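Local coordinates for protein L-tyrosine isonitrile synthase (Pseudomonas aeruginosa, PDB 3E59) that makes the isonitrile group on L-tyrosine, taking the carbon from C2 of ribulose 5-phosphate, in the biosynthesis of paerucumarin, at residues 44-49 and 264-269; 59-64 and 248-253; 83-88 and 283-288. All coordinates share one frame; numbering follows the deposited sequence.

Contact 1 of 3, residues 44-49 and 264-269; sequences QVQLPR and LKFGIH. With PO4 (phosphate ion), chain E.
Q46 reaches from helix 35-55 to the backbone of L264. Its bond from CA to CB points neither at nor away from the 264-269 segment. CG then turns beside the backbone N, and a bend at chi2 (-63°) swings the amide across to the other segment. CG lies obliquely to the ring of F266. At the tip, Q46 NE2 donates to L264 O over 2.9 Å, and the bond is almost straight at 173°. The oxygen lies in the amide plane of Q46. The donor, in contrast, stands well above the carbonyl plane of L264, 61° out of it. Q46 NE2 also passes the CB of F266 at 4.1 Å. The other amide atom, Q46 OE1, takes a hydrogen bond from a water 2.9 Å away. That water also donates to L264 O, so two donors grip this carbonyl.

Strand 265-267 is an outermost strand of the five-stranded parallel sheet. The helix meets this end of the sheet at L264 and F266, and its Q46 and R49 also touch I252 on the neighbouring strand. The CD2 branch of L264 lies over one face of the R49 guanidinium and comes within 3.5 Å of R49 CD. The two side chains cross at about a right angle. R49 NE gives the same water a weak bond, while its NH2 turns to the carbonyls of A251 and P249. V45 adds a looser apolar touch, V45 CG1 lying 4.1 Å from L264 CD2. K265 points its CB away from the helix, and its extended chain carries K265 NZ to a phosphate ion, where it donates to phosphate O4 over 2.9 Å.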
# COMPACT_ATOMS: atom_id res chain seq x y z
N GLN A 44 -15.89 -3.93 16.11
CA GLN A 44 -15.60 -3.29 17.40
C GLN A 44 -14.61 -2.13 17.25
O GLN A 44 -14.79 -1.07 17.85
CB GLN A 44 -15.02 -4.32 18.37
CG GLN A 44 -15.95 -5.47 18.69
CD GLN A 44 -15.40 -6.41 19.75
OE1 GLN A 44 -14.22 -6.32 20.14
NE2 GLN A 44 -16.24 -7.31 20.24
N VAL A 45 -13.59 -2.33 16.42
CA VAL A 45 -12.54 -1.33 16.24
C VAL A 45 -12.97 -0.20 15.29
O VAL A 45 -12.83 0.98 15.62
CB VAL A 45 -11.21 -1.97 15.75
CG1 VAL A 45 -10.13 -0.91 15.51
CG2 VAL A 45 -10.72 -3.01 16.74
N GLN A 46 -13.52 -0.56 14.14
CA GLN A 46 -13.70 0.40 13.05
C GLN A 46 -14.96 1.23 13.16
O GLN A 46 -14.94 2.40 12.79
CB GLN A 46 -13.64 -0.31 11.69
CG GLN A 46 -12.31 -1.05 11.42
CD GLN A 46 -11.07 -0.14 11.37
OE1 GLN A 46 -11.18 1.08 11.18
NE2 GLN A 46 -9.89 -0.74 11.54
N LEU A 47 -16.04 0.62 13.64
CA LEU A 47 -17.37 1.26 13.66
C LEU A 47 -17.49 2.59 14.43
O LEU A 47 -18.05 3.55 13.91
CB LEU A 47 -18.50 0.29 14.06
CG LEU A 47 -19.05 -0.64 12.97
CD1 LEU A 47 -20.37 -1.27 13.38
CD2 LEU A 47 -19.24 0.12 11.66
N PRO A 48 -16.97 2.66 15.67
CA PRO A 48 -17.04 3.98 16.32
C PRO A 48 -16.14 5.02 15.64
O PRO A 48 -16.44 6.21 15.71
CB PRO A 48 -16.59 3.71 17.75
CG PRO A 48 -15.88 2.42 17.73
CD PRO A 48 -16.34 1.64 16.54
N ARG A 49 -15.07 4.57 14.97
CA ARG A 49 -14.15 5.48 14.26
C ARG A 49 -14.81 6.13 13.04
O ARG A 49 -14.68 7.34 12.83
CB ARG A 49 -12.85 4.75 13.86
CG ARG A 49 -11.96 4.34 15.03
CD ARG A 49 -10.64 3.70 14.56
NE ARG A 49 -9.75 4.65 13.90
CZ ARG A 49 -9.07 5.62 14.53
NH1 ARG A 49 -9.17 5.77 15.85
NH2 ARG A 49 -8.29 6.43 13.84
N LEU A 264 -6.16 -1.19 14.29
CA LEU A 264 -6.70 0.05 13.72
C LEU A 264 -6.54 0.03 12.21
O LEU A 264 -7.34 0.61 11.46
CB LEU A 264 -5.95 1.25 14.30
CG LEU A 264 -6.25 1.71 15.72
CD1 LEU A 264 -5.19 2.70 16.21
CD2 LEU A 264 -7.64 2.33 15.78
N LYS A 265 -5.50 -0.67 11.76
CA LYS A 265 -5.20 -0.77 10.35
C LYS A 265 -6.14 -1.77 9.67
O LYS A 265 -6.44 -2.84 10.23
CB LYS A 265 -3.74 -1.15 10.14
CG LYS A 265 -2.72 -0.30 10.91
CD LYS A 265 -1.34 -0.83 10.61
CE LYS A 265 -0.34 -0.47 11.66
NZ LYS A 265 1.01 -0.97 11.24
N PHE A 266 -6.61 -1.39 8.49
CA PHE A 266 -7.54 -2.20 7.72
C PHE A 266 -6.98 -2.45 6.31
O PHE A 266 -6.91 -1.54 5.49
CB PHE A 266 -8.89 -1.49 7.63
CG PHE A 266 -9.96 -2.27 6.90
CD1 PHE A 266 -10.00 -2.29 5.50
CD2 PHE A 266 -10.93 -2.98 7.61
CE1 PHE A 266 -10.99 -3.00 4.82
CE2 PHE A 266 -11.92 -3.69 6.95
CZ PHE A 266 -11.95 -3.71 5.55
N GLY A 267 -6.59 -3.69 6.02
CA GLY A 267 -6.03 -4.03 4.70
C GLY A 267 -7.10 -4.05 3.62
O GLY A 267 -8.18 -4.62 3.80
N ILE A 268 -6.81 -3.43 2.48
CA ILE A 268 -7.80 -3.28 1.42
C ILE A 268 -7.21 -3.58 0.04
O ILE A 268 -6.07 -3.19 -0.27
CB ILE A 268 -8.48 -1.86 1.45
CG1 ILE A 268 -9.70 -1.80 0.52
CG2 ILE A 268 -7.47 -0.74 1.14
CD1 ILE A 268 -10.71 -0.74 0.90
N HIS A 269 -8.00 -4.28 -0.78
CA HIS A 269 -7.64 -4.58 -2.16
C HIS A 269 -8.09 -3.47 -3.08
O HIS A 269 -9.05 -2.75 -2.79
CB HIS A 269 -8.23 -5.92 -2.60
CG HIS A 269 -7.46 -7.12 -2.12
ND1 HIS A 269 -6.23 -7.47 -2.63
CD2 HIS A 269 -7.78 -8.07 -1.22
CE1 HIS A 269 -5.81 -8.58 -2.04
NE2 HIS A 269 -6.74 -8.97 -1.19
P PO4 E . 1.40 -0.53 7.40
O1 PO4 E . 1.41 -2.01 7.67
O2 PO4 E . 2.62 -0.19 6.56
O3 PO4 E . 0.09 -0.16 6.67
O4 PO4 E . 1.52 0.24 8.69
O HOH W 1 -8.87 2.85 11.61

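Contact 2 of 3, residues 59-64 and 248-253; sequences PIEFVL and FPRAIR. With PO4 (phosphate ion), chain E.
Strands 60-64 and 252-255 are parallel neighbours in the five-stranded sheet, where F62 pairs with I252 and V63 with R253. I252 stands between two residues of the other strand. I252 N donates to E61 O over 2.8 Å, and I252 O accepts from V63 N over 2.9 Å. The same I252 oxygen also meets F62 CA in a CA-H...O contact.

F62 and I252 share one face of the sheet. They lie side by side and point the same way, with ring atom CD2 of F62 3.5 Å from I252 CB. On this face I100 of helix 84-103 also packs on the F62 ring.

V63 and R253 point to the other face. V63 CG2 sits 3.6 Å from A251 CB and equally far from F248 CD2. Its CG1, anti to the backbone N (chi1 159°), turns toward R253 CD. R253 then bends at chi2 and presents the edge of its guanidinium to a phosphate ion. R253 NH1 donates to phosphate O3 at 172°, and R253 NH2 to phosphate O4 over 2.8 Å.

E61 and R250 bring opposite charges near each other without a salt bridge; R250 pairs with E58 instead. The two-pronged grip of R253, aided by K265, S255, H257 and Q259, implies an anion-binding site. The ion is probably from the crystallisation liquor, but it may mark where the phosphate of ribulose 5-phosphate could bind.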
# COMPACT_ATOMS: atom_id res chain seq x y z
N PRO A 59 -17.09 14.72 6.15
CA PRO A 59 -16.73 13.62 5.24
C PRO A 59 -15.82 12.62 5.95
O PRO A 59 -15.03 13.00 6.82
CB PRO A 59 -15.99 14.33 4.09
CG PRO A 59 -16.31 15.79 4.24
CD PRO A 59 -16.54 16.01 5.71
N ILE A 60 -15.96 11.34 5.61
CA ILE A 60 -15.14 10.30 6.24
C ILE A 60 -13.72 10.33 5.65
O ILE A 60 -13.53 10.19 4.44
CB ILE A 60 -15.78 8.90 6.08
CG1 ILE A 60 -17.24 8.93 6.57
CG2 ILE A 60 -14.97 7.82 6.83
CD1 ILE A 60 -18.09 7.82 5.97
N GLU A 61 -12.72 10.52 6.51
CA GLU A 61 -11.31 10.52 6.10
C GLU A 61 -10.71 9.12 6.22
O GLU A 61 -10.88 8.43 7.25
CB GLU A 61 -10.48 11.51 6.94
CG GLU A 61 -10.92 12.98 6.84
CD GLU A 61 -10.25 13.88 7.89
OE1 GLU A 61 -9.02 13.77 8.11
OE2 GLU A 61 -10.96 14.72 8.51
N PHE A 62 -10.02 8.72 5.15
CA PHE A 62 -9.18 7.53 5.09
C PHE A 62 -7.73 7.95 4.82
O PHE A 62 -7.47 8.84 4.01
CB PHE A 62 -9.65 6.55 3.98
CG PHE A 62 -11.06 6.07 4.15
CD1 PHE A 62 -12.13 6.77 3.59
CD2 PHE A 62 -11.33 4.91 4.88
CE1 PHE A 62 -13.45 6.34 3.77
CE2 PHE A 62 -12.63 4.47 5.07
CZ PHE A 62 -13.70 5.19 4.52
N VAL A 63 -6.81 7.31 5.53
CA VAL A 63 -5.37 7.44 5.30
C VAL A 63 -4.86 6.11 4.77
O VAL A 63 -5.18 5.06 5.32
CB VAL A 63 -4.64 7.86 6.59
CG1 VAL A 63 -3.16 7.51 6.54
CG2 VAL A 63 -4.85 9.36 6.83
N LEU A 64 -4.07 6.17 3.69
CA LEU A 64 -3.51 4.98 3.06
C LEU A 64 -2.02 5.12 2.73
O LEU A 64 -1.67 5.79 1.75
CB LEU A 64 -4.29 4.67 1.76
CG LEU A 64 -3.80 3.52 0.87
CD1 LEU A 64 -3.62 2.22 1.66
CD2 LEU A 64 -4.71 3.30 -0.34
N PHE A 248 -3.16 12.90 11.34
CA PHE A 248 -4.58 12.60 11.06
C PHE A 248 -5.13 11.61 12.08
O PHE A 248 -5.39 10.46 11.73
CB PHE A 248 -4.75 11.99 9.65
CG PHE A 248 -4.07 12.75 8.55
CD1 PHE A 248 -4.51 14.03 8.19
CD2 PHE A 248 -2.98 12.20 7.88
CE1 PHE A 248 -3.87 14.74 7.17
CE2 PHE A 248 -2.33 12.89 6.87
CZ PHE A 248 -2.77 14.17 6.51
N PRO A 249 -5.33 12.05 13.34
CA PRO A 249 -5.70 11.11 14.41
C PRO A 249 -6.98 10.29 14.17
O PRO A 249 -7.01 9.09 14.46
CB PRO A 249 -5.88 12.03 15.63
CG PRO A 249 -5.05 13.25 15.31
CD PRO A 249 -5.25 13.44 13.84
N ARG A 250 -8.01 10.91 13.61
CA ARG A 250 -9.32 10.27 13.51
C ARG A 250 -9.51 9.43 12.24
O ARG A 250 -10.34 8.53 12.22
CB ARG A 250 -10.44 11.31 13.62
CG ARG A 250 -10.36 12.21 14.87
CD ARG A 250 -11.63 13.06 14.98
NE ARG A 250 -11.78 13.94 13.83
CZ ARG A 250 -12.94 14.27 13.26
NH1 ARG A 250 -14.09 13.79 13.72
NH2 ARG A 250 -12.94 15.08 12.21
N ALA A 251 -8.73 9.72 11.21
CA ALA A 251 -8.89 9.06 9.92
C ALA A 251 -8.91 7.55 10.08
O ALA A 251 -8.19 6.98 10.93
CB ALA A 251 -7.77 9.47 8.97
N ILE A 252 -9.75 6.91 9.26
CA ILE A 252 -9.78 5.46 9.17
C ILE A 252 -8.49 5.06 8.48
O ILE A 252 -8.15 5.57 7.41
CB ILE A 252 -11.01 4.93 8.36
CG1 ILE A 252 -12.33 5.60 8.82
CG2 ILE A 252 -11.10 3.39 8.41
CD1 ILE A 252 -12.58 5.59 10.30
N ARG A 253 -7.76 4.16 9.13
CA ARG A 253 -6.44 3.76 8.68
C ARG A 253 -6.49 2.54 7.72
O ARG A 253 -6.68 1.39 8.15
CB ARG A 253 -5.58 3.48 9.92
CG ARG A 253 -4.13 3.06 9.66
CD ARG A 253 -3.28 4.10 8.88
NE ARG A 253 -1.87 3.85 9.17
CZ ARG A 253 -1.17 2.85 8.64
NH1 ARG A 253 -1.75 2.03 7.77
NH2 ARG A 253 0.09 2.66 8.99
P PO4 E . 1.40 -0.53 7.40
O1 PO4 E . 1.41 -2.01 7.67
O2 PO4 E . 2.62 -0.19 6.56
O3 PO4 E . 0.09 -0.16 6.67
O4 PO4 E . 1.52 0.24 8.69

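Contact 3 of 3, residues 83-88 and 283-288; sequences DMAERL and GVAVNT
D83 OD1 takes a hydrogen bond from A85 N over 3.0 Å, a capping bond at the start of helix 84-103. The N-H comes on the anti side of this oxygen and is tilted out of the carboxylate plane. A water gives OD1 a second, weak bond and accepts from A285 N, so it links the helix start to strand 284-287. The other oxygen, D83 OD2, is held by a second water at 2.7 Å. This water also donates to G283 O. Two water bridges thus join one carboxylate to the strand backbone. The chi1 of D83, 61°, brings OD1 to the N-H of A85. K70 makes a weak, long ion pair with OD1.

E86 OE1 accepts from D83 N over 3.0 Å in a nearly straight bond of 175°. The donor stands above the plane of the E86 carboxylate. OE1 also forms a salt bridge with K70, and E86 OE2 is hydrogen-bonded to Y133 OH.

The direct touch is small and apolar. A285 CB comes 3.7 Å from A85 N, and A285 CB lies 4.2 Å from A85 CB. M84 CG passes A285 CB at 4.0 Å before the rest of its chain bends away. Two alanines let the backbones come close, with the CA atoms of A85 and A285 4.7 Å apart. The helix and strand axes run at 83° to each other. The reciprocal bonds of D83 and E86 are those of a capping box, here set against the four-stranded mixed sheet.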
# COMPACT_ATOMS: atom_id res chain seq x y z
N ASP A 83 1.55 2.67 -14.15
CA ASP A 83 0.92 2.16 -15.37
C ASP A 83 -0.53 1.74 -15.13
O ASP A 83 -1.17 2.21 -14.16
CB ASP A 83 1.78 1.06 -16.04
CG ASP A 83 1.98 -0.18 -15.16
OD1 ASP A 83 1.13 -0.52 -14.32
OD2 ASP A 83 3.02 -0.83 -15.31
N MET A 84 -1.06 0.88 -15.99
CA MET A 84 -2.46 0.42 -15.86
C MET A 84 -2.78 -0.19 -14.47
O MET A 84 -3.89 -0.04 -13.95
CB MET A 84 -2.82 -0.54 -17.00
CG MET A 84 -4.29 -0.91 -17.08
SD MET A 84 -5.39 0.44 -17.52
CE MET A 84 -5.19 0.46 -19.29
N ALA A 85 -1.81 -0.83 -13.85
CA ALA A 85 -2.00 -1.34 -12.49
C ALA A 85 -2.28 -0.22 -11.47
O ALA A 85 -3.25 -0.29 -10.71
CB ALA A 85 -0.82 -2.21 -12.06
N GLU A 86 -1.44 0.82 -11.45
CA GLU A 86 -1.72 2.01 -10.62
C GLU A 86 -3.04 2.67 -11.01
O GLU A 86 -3.82 3.06 -10.13
CB GLU A 86 -0.62 3.06 -10.71
CG GLU A 86 0.57 2.83 -9.81
CD GLU A 86 1.57 1.86 -10.41
OE1 GLU A 86 1.31 1.30 -11.49
OE2 GLU A 86 2.62 1.67 -9.80
N ARG A 87 -3.27 2.79 -12.32
CA ARG A 87 -4.41 3.55 -12.84
C ARG A 87 -5.73 2.96 -12.38
O ARG A 87 -6.60 3.68 -11.87
CB ARG A 87 -4.38 3.64 -14.37
CG ARG A 87 -5.61 4.36 -14.96
CD ARG A 87 -5.50 4.54 -16.46
NE ARG A 87 -4.16 4.98 -16.88
CZ ARG A 87 -3.80 6.25 -17.03
NH1 ARG A 87 -4.66 7.24 -16.79
NH2 ARG A 87 -2.57 6.55 -17.42
N LEU A 88 -5.88 1.65 -12.54
CA LEU A 88 -7.11 0.98 -12.12
C LEU A 88 -7.26 0.93 -10.61
O LEU A 88 -8.37 0.95 -10.09
CB LEU A 88 -7.17 -0.42 -12.72
CG LEU A 88 -7.38 -0.47 -14.23
CD1 LEU A 88 -7.11 -1.86 -14.72
CD2 LEU A 88 -8.81 -0.04 -14.60
N GLY A 283 3.78 -5.45 -9.44
CA GLY A 283 3.20 -6.35 -10.43
C GLY A 283 2.68 -5.65 -11.67
O GLY A 283 3.02 -4.49 -11.94
N VAL A 284 1.85 -6.37 -12.43
CA VAL A 284 1.31 -5.87 -13.71
C VAL A 284 -0.17 -6.14 -13.81
O VAL A 284 -0.66 -7.17 -13.32
CB VAL A 284 2.01 -6.49 -14.96
CG1 VAL A 284 3.45 -6.03 -15.08
CG2 VAL A 284 1.91 -8.01 -14.97
N ALA A 285 -0.89 -5.22 -14.44
CA ALA A 285 -2.30 -5.43 -14.75
C ALA A 285 -2.39 -6.43 -15.88
O ALA A 285 -1.58 -6.40 -16.81
CB ALA A 285 -2.97 -4.11 -15.13
N VAL A 286 -3.35 -7.34 -15.78
CA VAL A 286 -3.52 -8.38 -16.80
C VAL A 286 -4.98 -8.46 -17.20
O VAL A 286 -5.86 -8.63 -16.36
CB VAL A 286 -3.06 -9.80 -16.30
CG1 VAL A 286 -3.25 -10.84 -17.40
CG2 VAL A 286 -1.61 -9.78 -15.83
N ASN A 287 -5.23 -8.32 -18.50
CA ASN A 287 -6.55 -8.51 -19.07
C ASN A 287 -6.70 -10.00 -19.42
O ASN A 287 -6.01 -10.50 -20.30
CB ASN A 287 -6.71 -7.63 -20.31
CG ASN A 287 -8.17 -7.44 -20.74
OD1 ASN A 287 -8.46 -6.64 -21.62
ND2 ASN A 287 -9.09 -8.18 -20.13
N THR A 288 -7.58 -10.70 -18.71
CA THR A 288 -7.76 -12.14 -18.90
C THR A 288 -9.22 -12.51 -18.71
O THR A 288 -9.76 -12.35 -17.61
CB THR A 288 -6.89 -12.97 -17.93
O HOH W 2 0.55 -3.01 -15.85
O HOH W 3 4.26 -2.99 -14.19

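Overall arrangement
Contacts 1 and 2 are neighbours, with centres about 10 Å apart. Both reach the five-stranded parallel sheet, where strands 252-255 and 265-267 lie side by side. F266 N and R253 O probably bond across that pair. Both contacts also touch the phosphate ion. Contact 3 lies about 26 Å from each, centre to centre, on the separate mixed sheet. Along the chain, contact 2 is nested inside the loop closed by contact 1, while contact 3 crosses both. Helix 84-103 begins at contact 3 and also packs on strand 60-64 of contact 2. It therefore connects the two sheets of this monomeric enzyme.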